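Local coordinates for protein positive phenol-degradative gene regulator (Ralstonia sp. E2, PDB 5FRY) that probably activates transcription of phenol-degradation genes as an ATP-dependent enhancer-binding protein, its sensory domain binding a dimethylphenol and a zinc ion, at residues R22-F25 against G30-W33. Numbering follows the deposited sequence.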
ATOM      1  N   ARG A  22      16.063  -2.128  10.798  1.00 48.21           N
ATOM      2  CA  ARG A  22      15.263  -3.300  10.442  1.00 43.74           C
ATOM      3  C   ARG A  22      14.583  -3.124   9.089  1.00 41.61           C
ATOM      4  O   ARG A  22      13.879  -4.016   8.609  1.00 37.18           O
ATOM      5  CB  ARG A  22      14.235  -3.567  11.528  1.00 42.64           C
ATOM      6  CG  ARG A  22      14.877  -3.782  12.887  1.00 50.32           C
ATOM      7  CD  ARG A  22      13.896  -4.378  13.853  1.00 53.54           C
ATOM      8  NE  ARG A  22      14.511  -5.400  14.696  1.00 58.80           N
ATOM      9  CZ  ARG A  22      15.044  -6.526  14.234  1.00 57.64           C
ATOM     10  NH1 ARG A  22      15.061  -6.771  12.922  1.00 52.55           N
ATOM     11  NH2 ARG A  22      15.574  -7.397  15.084  1.00 58.39           N
ATOM     12  N   LEU A  23      14.801  -1.965   8.479  1.00 41.11           N
ATOM     13  CA  LEU A  23      14.250  -1.677   7.162  1.00 40.62           C
ATOM     14  C   LEU A  23      15.333  -1.937   6.129  1.00 39.72           C
ATOM     15  O   LEU A  23      16.368  -1.273   6.117  1.00 44.69           O
ATOM     16  CB  LEU A  23      13.738  -0.243   7.077  1.00 35.61           C
ATOM     17  CG  LEU A  23      12.970   0.194   5.833  1.00 37.97           C
ATOM     18  CD1 LEU A  23      11.988  -0.876   5.414  1.00 35.98           C
ATOM     19  CD2 LEU A  23      12.241   1.487   6.144  1.00 38.35           C
ATOM     20  N   ARG A  24      15.097  -2.936   5.289  1.00 39.00           N
ATOM     21  CA  ARG A  24      16.085  -3.375   4.322  1.00 40.06           C
ATOM     22  C   ARG A  24      15.567  -3.205   2.912  1.00 42.19           C
ATOM     23  O   ARG A  24      14.625  -3.881   2.498  1.00 39.64           O
ATOM     24  CB  ARG A  24      16.466  -4.841   4.551  1.00 44.62           C
ATOM     25  CG  ARG A  24      17.578  -5.320   3.597  1.00 43.07           C
ATOM     26  CD  ARG A  24      17.811  -6.822   3.679  1.00 51.97           C
ATOM     27  NE  ARG A  24      17.222  -7.530   2.544  1.00 47.75           N
ATOM     28  CZ  ARG A  24      16.156  -8.321   2.622  1.00 46.80           C
ATOM     29  NH1 ARG A  24      15.550  -8.529   3.790  1.00 44.48           N
ATOM     30  NH2 ARG A  24      15.695  -8.914   1.527  1.00 51.63           N
ATOM     31  N   PHE A  25      16.192  -2.291   2.178  1.00 42.39           N
ATOM     32  CA  PHE A  25      15.874  -2.070   0.780  1.00 41.23           C
ATOM     33  C   PHE A  25      16.782  -2.886  -0.112  1.00 44.33           C
ATOM     34  O   PHE A  25      17.977  -2.626  -0.196  1.00 48.37           O
ATOM     35  CB  PHE A  25      16.012  -0.603   0.428  1.00 38.42           C
ATOM     36  CG  PHE A  25      14.881   0.248   0.905  1.00 42.28           C
ATOM     37  CD1 PHE A  25      14.852   0.724   2.205  1.00 42.95           C
ATOM     38  CD2 PHE A  25      13.859   0.606   0.041  1.00 40.14           C
ATOM     39  CE1 PHE A  25      13.811   1.522   2.642  1.00 46.31           C
ATOM     40  CE2 PHE A  25      12.813   1.411   0.476  1.00 43.31           C
ATOM     41  CZ  PHE A  25      12.791   1.867   1.771  1.00 43.68           C
ATOM     42  N   GLY A  30      14.150  -6.243  -5.897  1.00 39.21           N
ATOM     43  CA  GLY A  30      12.765  -5.880  -6.146  1.00 35.27           C
ATOM     44  C   GLY A  30      11.958  -6.120  -4.884  1.00 37.10           C
ATOM     45  O   GLY A  30      10.762  -6.404  -4.923  1.00 36.45           O
ATOM     46  N   SER A  31      12.619  -6.024  -3.742  1.00 38.65           N
ATOM     47  CA  SER A  31      11.937  -6.327  -2.497  1.00 32.63           C
ATOM     48  C   SER A  31      12.244  -5.268  -1.449  1.00 35.08           C
ATOM     49  O   SER A  31      13.184  -4.487  -1.603  1.00 38.21           O
ATOM     50  CB  SER A  31      12.329  -7.722  -1.989  1.00 37.10           C
ATOM     51  OG  SER A  31      13.590  -7.689  -1.351  1.00 41.73           O
ATOM     52  N   ILE A  32      11.395  -5.225  -0.418  1.00 34.05           N
ATOM     53  CA  ILE A  32      11.578  -4.378   0.745  1.00 32.42           C
ATOM     54  C   ILE A  32      11.076  -5.146   1.962  1.00 28.40           C
ATOM     55  O   ILE A  32       9.996  -5.733   1.908  1.00 30.76           O
ATOM     56  CB  ILE A  32      10.801  -3.054   0.647  1.00 29.46           C
ATOM     57  CG1 ILE A  32      11.157  -2.284  -0.634  1.00 32.13           C
ATOM     58  CG2 ILE A  32      11.052  -2.196   1.878  1.00 29.35           C
ATOM     59  CD1 ILE A  32      10.376  -1.027  -0.773  1.00 30.34           C
ATOM     60  N   TRP A  33      11.841  -5.146   3.045  1.00 30.24           N
ATOM     61  CA  TRP A  33      11.464  -5.905   4.235  1.00 30.11           C
ATOM     62  C   TRP A  33      11.556  -5.026   5.458  1.00 31.63           C
ATOM     63  O   TRP A  33      12.471  -4.220   5.586  1.00 38.13           O
ATOM     64  CB  TRP A  33      12.349  -7.147   4.406  1.00 36.76           C
ATOM     65  CG  TRP A  33      12.041  -8.215   3.414  1.00 40.16           C
ATOM     66  CD1 TRP A  33      12.408  -8.245   2.101  1.00 37.08           C
ATOM     67  CD2 TRP A  33      11.282  -9.401   3.647  1.00 31.38           C
ATOM     68  NE1 TRP A  33      11.932  -9.390   1.505  1.00 38.41           N
ATOM     69  CE2 TRP A  33      11.240 -10.118   2.437  1.00 36.73           C
ATOM     70  CE3 TRP A  33      10.643  -9.936   4.769  1.00 34.27           C
ATOM     71  CZ2 TRP A  33      10.569 -11.333   2.309  1.00 32.79           C
ATOM     72  CZ3 TRP A  33       9.979 -11.141   4.645  1.00 36.03           C
ATOM     73  CH2 TRP A  33       9.953 -11.836   3.422  1.00 36.84           C
TER
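Arg24 and Trp33 face each other as the hydrogen-bonded pair of an antiparallel beta hairpin, which forms the first two strands of a small three-stranded sheet near the N-terminus of the sensory domain. Both backbone bonds between the segments belong to this pair: Arg24 N gives its hydrogen to Trp33 O at 2.9 Å, almost straight at 174°, and Trp33 N returns one to Arg24 O at 3.1 Å. Toward the turn the pairing slips, because Gly30 and Ser31 both lie opposite Ala26 in a G1 beta bulge, with Gly30 at the positive phi usual there.

The packed face carries Leu23, Phe25 and Ile32. Ile32 packs alongside both of the others: its CG2 lies 3.9 Å from Leu23 CD1 and also stands over one face of the Phe25 ring, displaced toward the rim, while Ile32 CD1 reaches Phe25 CE2 at 3.7 Å. The second subunit closes over this apolar patch, its Leu41 against Leu23, its Leu23 against Phe25 and its Ile104 against Ile32, so the hairpin takes part in the dimer interface, well away from the phenol pocket and zinc site.

The other face is the solvent side, with Arg24 exposed and Trp33 partly exposed. Arg24 starts with CG anti to its own N (chi1 -176°), then bends at chi3, which brings the guanidinium alongside the Trp33 indole with the two planes 23° apart. The two groups lie close, but the approach is oblique, without a squarely stacked overlap. Glu29 makes a long, weak ion pair with Arg24 NH2. Arg24 NH2 comes within 3.4 Å of Trp33 CD1, whereas Arg24 NH1 lies 3.5 Å from Trp33 CB.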